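Local structure of probable L,D-transpeptidase 3 (6D4K) at residues V47-P52 / F78-N83; S124-T129 / L229-H234. The protein is a probable L,D-transpeptidase thought to carry out a still unidentified acyl-transfer cross-linking reaction in the mycobacterial cell wall, perhaps anchoring proteins to peptidoglycan. All coordinates share one frame; numbering follows the deposited sequence.

Contact 1 of 2, residues V47-P52 / F78-N83; sequences VTFSAP and FEWLDN
Pro-52 and Asn-83 bring the backbones closest, CA to CA 4.7 Å, whereas strands 45-49 and 76-80 run in the same direction without pairing, because strand 85-90 lies between them, antiparallel to both. Side chains of strands 45-49 and 76-80 meet across it. The Phe-49 ring and the indole of Trp-80 lie almost parallel, planes 8° apart, but are slid so far that they barely overlap; the centroids of the Phe-49 ring and the Trp-80 six-membered ring are 5.6 Å apart. Their meeting point is Phe-49 CE2 against Trp-80 CH2 at 3.5 Å, with Trp-80 CZ3 at 3.7 Å from the same CE2. Both rings also rest on Val-86 of strand 85-90. On Trp-80, CG stands opposite the carbonyl carbon (chi1 -72°), which carries the six-membered ring over to Phe-49, while NE1 is hydrogen-bonded to Glu-63 OE2 of helix 59-65, which helps to fix the rotation of the indole. Farther along, Pro-52 CB packs on Asn-83 CB at 3.7 Å, a carbon-to-carbon touch close to the surface. Asn-83 N is held by Asp-82 OD1 at 2.9 Å, on the anti side of the carboxylate. A classic beta bulge sets Leu-81 and Asp-82 opposite the single residue Val-85. The ring pair joins non-neighbouring strands of one antiparallel sheet, and Pro-52 and Asn-83 join the loops that follow them, in the bacterial Ig-like domain.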
ATOM      1  N   VAL A  47     -17.172  -2.829   0.392  1.00 16.99           N
ATOM      2  CA  VAL A  47     -18.547  -3.213   0.656  1.00 17.10           C
ATOM      3  C   VAL A  47     -18.631  -4.738   0.569  1.00 17.81           C
ATOM      4  O   VAL A  47     -18.329  -5.324  -0.475  1.00 18.42           O
ATOM      5  CB  VAL A  47     -19.515  -2.553  -0.342  1.00 17.69           C
ATOM      6  CG1 VAL A  47     -20.943  -2.970  -0.009  1.00 19.32           C
ATOM      7  CG2 VAL A  47     -19.354  -1.009  -0.345  1.00 18.15           C
ATOM      8  N   THR A  48     -19.027  -5.381   1.667  1.00 17.93           N
ATOM      9  CA  THR A  48     -19.157  -6.836   1.727  1.00 18.41           C
ATOM     10  C   THR A  48     -20.637  -7.185   1.723  1.00 19.14           C
ATOM     11  O   THR A  48     -21.398  -6.694   2.567  1.00 21.47           O
ATOM     12  CB  THR A  48     -18.484  -7.389   2.984  1.00 20.01           C
ATOM     13  OG1 THR A  48     -17.081  -7.115   2.917  1.00 22.89           O
ATOM     14  CG2 THR A  48     -18.714  -8.907   3.089  1.00 23.82           C
ATOM     15  N   PHE A  49     -21.034  -8.021   0.773  1.00 18.34           N
ATOM     16  CA  PHE A  49     -22.424  -8.420   0.619  1.00 18.59           C
ATOM     17  C   PHE A  49     -22.748  -9.666   1.438  1.00 18.24           C
ATOM     18  O   PHE A  49     -21.885 -10.508   1.693  1.00 19.23           O
ATOM     19  CB  PHE A  49     -22.758  -8.669  -0.853  1.00 18.50           C
ATOM     20  CG  PHE A  49     -22.705  -7.429  -1.692  1.00 17.36           C
ATOM     21  CD1 PHE A  49     -23.798  -6.580  -1.736  1.00 18.13           C
ATOM     22  CD2 PHE A  49     -21.575  -7.117  -2.424  1.00 16.49           C
ATOM     23  CE1 PHE A  49     -23.780  -5.426  -2.520  1.00 19.46           C
ATOM     24  CE2 PHE A  49     -21.528  -5.945  -3.207  1.00 18.28           C
ATOM     25  CZ  PHE A  49     -22.639  -5.114  -3.257  1.00 18.54           C
ATOM     26  N   SER A  50     -24.012  -9.788   1.847  0.66 18.07           N
ATOM     27  CA  SER A  50     -24.405 -10.949   2.645  0.66 20.11           C
ATOM     28  C   SER A  50     -24.332 -12.238   1.842  0.66 18.50           C
ATOM     29  O   SER A  50     -24.126 -13.305   2.422  0.66 18.26           O
ATOM     30  CB  SER A  50     -25.795 -10.744   3.257  0.66 24.13           C
ATOM     31  OG  SER A  50     -25.746  -9.745   4.254  0.66 28.72           O
ATOM     32  N   ALA A  51     -24.482 -12.170   0.521  1.00 19.21           N
ATOM     33  CA  ALA A  51     -24.376 -13.353  -0.322  1.00 19.56           C
ATOM     34  C   ALA A  51     -23.668 -13.010  -1.628  1.00 20.13           C
ATOM     35  O   ALA A  51     -23.728 -11.865  -2.084  1.00 20.20           O
ATOM     36  CB  ALA A  51     -25.752 -13.953  -0.646  1.00 22.16           C
ATOM     37  N   PRO A  52     -23.000 -13.979  -2.239  1.00 21.44           N
ATOM     38  CA  PRO A  52     -22.320 -13.716  -3.514  1.00 21.40           C
ATOM     39  C   PRO A  52     -23.266 -13.219  -4.595  1.00 20.69           C
ATOM     40  O   PRO A  52     -24.417 -13.652  -4.705  1.00 21.29           O
ATOM     41  CB  PRO A  52     -21.738 -15.086  -3.885  1.00 24.41           C
ATOM     42  CG  PRO A  52     -21.550 -15.766  -2.576  1.00 27.16           C
ATOM     43  CD  PRO A  52     -22.700 -15.328  -1.724  1.00 25.13           C
ATOM     44  N   PHE A  78     -15.516   1.415  -8.931  1.00 19.31           N
ATOM     45  CA  PHE A  78     -15.746   0.125  -8.298  1.00 19.17           C
ATOM     46  C   PHE A  78     -14.853  -0.953  -8.903  1.00 19.00           C
ATOM     47  O   PHE A  78     -14.681  -1.026 -10.125  1.00 22.45           O
ATOM     48  CB  PHE A  78     -17.205  -0.307  -8.463  1.00 19.55           C
ATOM     49  CG  PHE A  78     -18.169   0.417  -7.559  1.00 18.59           C
ATOM     50  CD1 PHE A  78     -18.189   0.168  -6.191  1.00 19.49           C
ATOM     51  CD2 PHE A  78     -19.074   1.335  -8.081  1.00 19.65           C
ATOM     52  CE1 PHE A  78     -19.099   0.815  -5.368  1.00 19.81           C
ATOM     53  CE2 PHE A  78     -19.973   1.995  -7.259  1.00 20.59           C
ATOM     54  CZ  PHE A  78     -19.994   1.731  -5.901  1.00 21.00           C
ATOM     55  N   GLU A  79     -14.290  -1.792  -8.031  1.00 19.51           N
ATOM     56  CA  GLU A  79     -13.538  -2.978  -8.431  1.00 21.28           C
ATOM     57  C   GLU A  79     -14.044  -4.150  -7.609  1.00 19.08           C
ATOM     58  O   GLU A  79     -14.091  -4.069  -6.380  1.00 19.82           O
ATOM     59  CB  GLU A  79     -12.042  -2.810  -8.142  1.00 27.31           C
ATOM     60  CG  GLU A  79     -11.380  -1.598  -8.751  1.00 35.72           C
ATOM     61  CD  GLU A  79      -9.912  -1.511  -8.372  1.00 43.47           C
ATOM     62  OE1 GLU A  79      -9.507  -2.174  -7.388  1.00 44.64           O
ATOM     63  OE2 GLU A  79      -9.165  -0.787  -9.067  1.00 49.02           O
ATOM     64  N   TRP A  80     -14.415  -5.236  -8.272  1.00 18.66           N
ATOM     65  CA  TRP A  80     -14.907  -6.415  -7.573  1.00 21.34           C
ATOM     66  C   TRP A  80     -13.728  -7.275  -7.128  1.00 23.55           C
ATOM     67  O   TRP A  80     -12.922  -7.711  -7.955  1.00 26.36           O
ATOM     68  CB  TRP A  80     -15.899  -7.187  -8.453  1.00 21.49           C
ATOM     69  CG  TRP A  80     -17.189  -6.433  -8.548  1.00 20.97           C
ATOM     70  CD1 TRP A  80     -17.456  -5.377  -9.361  1.00 20.70           C
ATOM     71  CD2 TRP A  80     -18.360  -6.642  -7.751  1.00 18.71           C
ATOM     72  NE1 TRP A  80     -18.733  -4.915  -9.133  1.00 19.85           N
ATOM     73  CE2 TRP A  80     -19.312  -5.678  -8.151  1.00 18.29           C
ATOM     74  CE3 TRP A  80     -18.693  -7.551  -6.735  1.00 19.37           C
ATOM     75  CZ2 TRP A  80     -20.579  -5.588  -7.571  1.00 18.19           C
ATOM     76  CZ3 TRP A  80     -19.957  -7.490  -6.178  1.00 18.28           C
ATOM     77  CH2 TRP A  80     -20.883  -6.492  -6.580  1.00 18.90           C
ATOM     78  N   LEU A  81     -13.615  -7.485  -5.814  1.00 22.21           N
ATOM     79  CA  LEU A  81     -12.553  -8.318  -5.254  1.00 24.66           C
ATOM     80  C   LEU A  81     -12.951  -9.783  -5.139  1.00 27.17           C
ATOM     81  O   LEU A  81     -12.081 -10.663  -5.175  1.00 30.38           O
ATOM     82  CB  LEU A  81     -12.142  -7.793  -3.874  1.00 24.46           C
ATOM     83  CG  LEU A  81     -11.742  -6.320  -3.810  1.00 27.33           C
ATOM     84  CD1 LEU A  81     -11.228  -5.928  -2.431  1.00 26.78           C
ATOM     85  CD2 LEU A  81     -10.711  -6.016  -4.878  1.00 28.58           C
ATOM     86  N   ASP A  82     -14.243 -10.051  -4.989  1.00 27.91           N
ATOM     87  CA  ASP A  82     -14.813 -11.388  -4.910  1.00 27.22           C
ATOM     88  C   ASP A  82     -16.271 -11.239  -5.320  1.00 27.18           C
ATOM     89  O   ASP A  82     -16.752 -10.124  -5.527  1.00 25.55           O
ATOM     90  CB  ASP A  82     -14.689 -11.950  -3.486  1.00 31.83           C
ATOM     91  CG  ASP A  82     -14.535 -13.471  -3.444  1.00 39.44           C
ATOM     92  OD1 ASP A  82     -14.971 -14.174  -4.387  1.00 39.03           O
ATOM     93  OD2 ASP A  82     -13.976 -13.966  -2.441  1.00 40.67           O
ATOM     94  N   ASN A  83     -16.977 -12.371  -5.437  1.00 27.45           N
ATOM     95  CA  ASN A  83     -18.398 -12.317  -5.782  1.00 26.56           C
ATOM     96  C   ASN A  83     -19.208 -11.562  -4.750  1.00 22.23           C
ATOM     97  O   ASN A  83     -20.308 -11.093  -5.062  1.00 22.56           O
ATOM     98  CB  ASN A  83     -19.009 -13.716  -5.900  1.00 31.46           C
ATOM     99  CG  ASN A  83     -18.311 -14.574  -6.913  1.00 40.88           C
ATOM    100  OD1 ASN A  83     -18.147 -14.181  -8.071  1.00 44.12           O
ATOM    101  ND2 ASN A  83     -17.910 -15.772  -6.495  1.00 41.11           N
TER

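Contact 2 of 2, residues S124-T129 / L229-H234; sequences SQHTFT and LENVSH
Leu-229 meets His-126 with its main chain rather than its side chain: Leu-229 C sits 3.3 Å above the imidazole plane, toward the rim, and Leu-229 O approaches the same face, 3.1 Å from His-126 CD2. Although Leu-229 O is also near NE2, the angle is too poor for a hydrogen bond. At Glu-230 the peptide N lies over the centre of this ring, 3.9 Å from its plane, while Ser-124 O covers the opposite face toward the rim, which leaves the imidazole sandwiched between backbone groups. CG of His-126 lies opposite its own carbonyl carbon, with chi1 at -35°, well short of the usual -60°, and this brings the ring against the Leu-229 to Glu-230 peptide. Asn-231 then takes the ring's edge. His-126 ND1 donates to Asn-231 OD1 at 3.2 Å, fairly straight at the hydrogen (158°); the acceptor lies near the ring plane, but the donor stands above the amide plane, well away from a lone pair. The ring and amide planes are 69° apart. OD1 has its stronger partner in Met-162 N, and ND2 binds Ile-123 O, so both ends of the amide are held. Farther on, Ser-233 OG is hydrogen-bonded to Gly-235 N and Cys-236 O. His-126 belongs to a G1 beta bulge, sharing Ser-122 with Thr-127 as partner on the neighbouring strand. The contact ties this bulge to the loop entering the SHGC signature of YkuD-type L,D-transpeptidases, whose Cys-236 is the predicted nucleophile.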
ATOM      1  N   SER A 124      13.970   4.618 -11.681  1.00 42.27           N
ATOM      2  CA  SER A 124      15.187   5.126 -12.312  1.00 46.23           C
ATOM      3  C   SER A 124      16.126   5.782 -11.305  1.00 50.61           C
ATOM      4  O   SER A 124      17.352   5.701 -11.458  1.00 52.10           O
ATOM      5  CB  SER A 124      14.826   6.114 -13.420  1.00 48.56           C
ATOM      6  OG  SER A 124      14.003   7.152 -12.919  1.00 50.90           O
ATOM      7  N   GLN A 125      15.577   6.451 -10.286  1.00 51.03           N
ATOM      8  CA  GLN A 125      16.390   7.086  -9.253  1.00 49.28           C
ATOM      9  C   GLN A 125      16.833   6.113  -8.169  1.00 44.49           C
ATOM     10  O   GLN A 125      17.761   6.428  -7.419  1.00 44.38           O
ATOM     11  CB  GLN A 125      15.608   8.210  -8.564  1.00 52.96           C
ATOM     12  CG  GLN A 125      15.275   9.425  -9.416  1.00 54.58           C
ATOM     13  CD  GLN A 125      14.311  10.374  -8.707  1.00 56.13           C
ATOM     14  OE1 GLN A 125      14.120  10.293  -7.488  1.00 56.21           O
ATOM     15  NE2 GLN A 125      13.698  11.274  -9.468  1.00 56.10           N
ATOM     16  N   HIS A 126      16.172   4.956  -8.051  1.00 40.80           N
ATOM     17  CA  HIS A 126      16.421   4.008  -6.964  1.00 40.25           C
ATOM     18  C   HIS A 126      16.174   4.662  -5.608  1.00 37.41           C
ATOM     19  O   HIS A 126      16.979   4.555  -4.679  1.00 36.98           O
ATOM     20  CB  HIS A 126      17.819   3.386  -7.038  1.00 41.98           C
ATOM     21  CG  HIS A 126      18.301   3.148  -8.432  1.00 42.73           C
ATOM     22  ND1 HIS A 126      17.704   2.242  -9.280  1.00 44.20           N
ATOM     23  CD2 HIS A 126      19.325   3.697  -9.126  1.00 43.90           C
ATOM     24  CE1 HIS A 126      18.340   2.242 -10.438  1.00 45.30           C
ATOM     25  NE2 HIS A 126      19.327   3.116 -10.371  1.00 46.02           N
ATOM     26  N   THR A 127      15.049   5.361  -5.503  1.00 35.97           N
ATOM     27  CA  THR A 127      14.712   6.094  -4.296  1.00 33.49           C
ATOM     28  C   THR A 127      13.268   5.838  -3.898  1.00 29.44           C
ATOM     29  O   THR A 127      12.407   5.543  -4.731  1.00 32.24           O
ATOM     30  CB  THR A 127      14.913   7.605  -4.472  1.00 34.45           C
ATOM     31  OG1 THR A 127      14.063   8.079  -5.520  1.00 37.22           O
ATOM     32  CG2 THR A 127      16.371   7.930  -4.800  1.00 36.36           C
ATOM     33  N   PHE A 128      13.019   5.961  -2.602  1.00 27.03           N
ATOM     34  CA  PHE A 128      11.674   5.948  -2.050  1.00 25.21           C
ATOM     35  C   PHE A 128      11.560   7.218  -1.227  1.00 25.59           C
ATOM     36  O   PHE A 128      12.292   7.388  -0.250  1.00 26.85           O
ATOM     37  CB  PHE A 128      11.468   4.704  -1.180  1.00 25.04           C
ATOM     38  CG  PHE A 128      10.052   4.497  -0.713  1.00 22.04           C
ATOM     39  CD1 PHE A 128       9.049   4.206  -1.619  1.00 22.24           C
ATOM     40  CD2 PHE A 128       9.738   4.536   0.637  1.00 21.30           C
ATOM     41  CE1 PHE A 128       7.755   3.989  -1.200  1.00 22.62           C
ATOM     42  CE2 PHE A 128       8.440   4.312   1.069  1.00 19.90           C
ATOM     43  CZ  PHE A 128       7.446   4.042   0.145  1.00 20.95           C
ATOM     44  N   THR A 129      10.671   8.118  -1.636  1.00 25.30           N
ATOM     45  CA  THR A 129      10.543   9.430  -1.017  1.00 26.45           C
ATOM     46  C   THR A 129       9.283   9.452  -0.170  1.00 24.07           C
ATOM     47  O   THR A 129       8.185   9.218  -0.682  1.00 23.81           O
ATOM     48  CB  THR A 129      10.479  10.520  -2.085  1.00 28.84           C
ATOM     49  OG1 THR A 129      11.635  10.434  -2.932  1.00 30.37           O
ATOM     50  CG2 THR A 129      10.411  11.901  -1.433  1.00 30.54           C
ATOM     51  N   LEU A 229      21.167   2.591  -6.036  1.00 44.53           N
ATOM     52  CA  LEU A 229      22.073   2.377  -7.158  1.00 48.51           C
ATOM     53  C   LEU A 229      21.534   1.376  -8.172  1.00 51.34           C
ATOM     54  O   LEU A 229      21.652   1.591  -9.383  1.00 52.55           O
ATOM     55  CB  LEU A 229      23.429   1.895  -6.647  1.00 49.99           C
ATOM     56  CG  LEU A 229      24.215   2.872  -5.774  1.00 50.98           C
ATOM     57  CD1 LEU A 229      25.501   2.230  -5.294  1.00 49.69           C
ATOM     58  CD2 LEU A 229      24.502   4.152  -6.538  1.00 51.76           C
ATOM     59  N   GLU A 230      20.967   0.269  -7.696  1.00 50.94           N
ATOM     60  CA  GLU A 230      20.593  -0.829  -8.575  1.00 52.41           C
ATOM     61  C   GLU A 230      19.287  -1.455  -8.110  1.00 49.02           C
ATOM     62  O   GLU A 230      19.007  -1.531  -6.912  1.00 49.00           O
ATOM     63  CB  GLU A 230      21.681  -1.908  -8.605  1.00 58.49           C
ATOM     64  CG  GLU A 230      22.283  -2.141  -9.975  1.00 65.45           C
ATOM     65  CD  GLU A 230      23.247  -3.306  -9.983  1.00 71.62           C
ATOM     66  OE1 GLU A 230      23.054  -4.236 -10.796  1.00 73.17           O
ATOM     67  OE2 GLU A 230      24.191  -3.296  -9.167  1.00 73.76           O
ATOM     68  N   ASN A 231      18.503  -1.924  -9.078  1.00 47.22           N
ATOM     69  CA  ASN A 231      17.231  -2.589  -8.821  1.00 45.87           C
ATOM     70  C   ASN A 231      17.453  -4.098  -8.887  1.00 45.52           C
ATOM     71  O   ASN A 231      17.605  -4.664  -9.976  1.00 46.69           O
ATOM     72  CB  ASN A 231      16.185  -2.124  -9.831  1.00 45.92           C
ATOM     73  CG  ASN A 231      15.795  -0.668  -9.632  1.00 46.88           C
ATOM     74  OD1 ASN A 231      15.785  -0.163  -8.508  1.00 48.10           O
ATOM     75  ND2 ASN A 231      15.486   0.016 -10.726  1.00 45.09           N
ATOM     76  N   VAL A 232      17.478  -4.743  -7.720  1.00 45.88           N
ATOM     77  CA  VAL A 232      17.866  -6.146  -7.606  1.00 46.45           C
ATOM     78  C   VAL A 232      16.831  -7.004  -6.898  1.00 47.72           C
ATOM     79  O   VAL A 232      17.074  -8.195  -6.687  1.00 50.02           O
ATOM     80  CB  VAL A 232      19.244  -6.303  -6.932  1.00 46.55           C
ATOM     81  CG1 VAL A 232      20.301  -5.506  -7.683  1.00 44.78           C
ATOM     82  CG2 VAL A 232      19.162  -5.867  -5.473  1.00 46.41           C
ATOM     83  N   SER A 233      15.689  -6.448  -6.505  1.00 43.73           N
ATOM     84  CA  SER A 233      14.657  -7.224  -5.832  1.00 41.75           C
ATOM     85  C   SER A 233      13.895  -8.072  -6.852  1.00 41.16           C
ATOM     86  O   SER A 233      14.230  -8.117  -8.038  1.00 41.45           O
ATOM     87  CB  SER A 233      13.716  -6.299  -5.071  1.00 39.73           C
ATOM     88  OG  SER A 233      12.747  -5.777  -5.959  1.00 39.73           O
ATOM     89  N   HIS A 234      12.839  -8.746  -6.394  1.00 41.69           N
ATOM     90  CA  HIS A 234      11.952  -9.509  -7.265  1.00 43.48           C
ATOM     91  C   HIS A 234      10.615  -8.811  -7.487  1.00 42.88           C
ATOM     92  O   HIS A 234       9.628  -9.461  -7.855  1.00 41.81           O
ATOM     93  CB  HIS A 234      11.744 -10.927  -6.735  1.00 46.55           C
ATOM     94  CG  HIS A 234      12.867 -11.859  -7.080  1.00 50.99           C
ATOM     95  ND1 HIS A 234      14.186 -11.456  -7.089  1.00 52.55           N
ATOM     96  CD2 HIS A 234      12.864 -13.160  -7.455  1.00 53.23           C
ATOM     97  CE1 HIS A 234      14.944 -12.477  -7.436  1.00 53.50           C
ATOM     98  NE2 HIS A 234      14.167 -13.519  -7.666  1.00 54.91           N
TER

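Overall arrangement
Contact 1 and contact 2 follow each other along the chain, the first closing before the second opens, and share no strand or sheet. Their centres are 36 Å apart and their nearest atoms about 19 Å, on opposite sides of the chain's centre. Contact 1 belongs to the four-stranded antiparallel sheet of the Ig-like domain, away from the active site; contact 2 belongs to the catalytic domain, with the side chain of Asn-231 about 11 Å from that of Cys-236, which faropenem modifies covalently. A calcium ion bound by Val-38 and Asp-252 links the Ig-like and catalytic parts. Each contact thus lies wholly within one of the two domains, and neither bridges them.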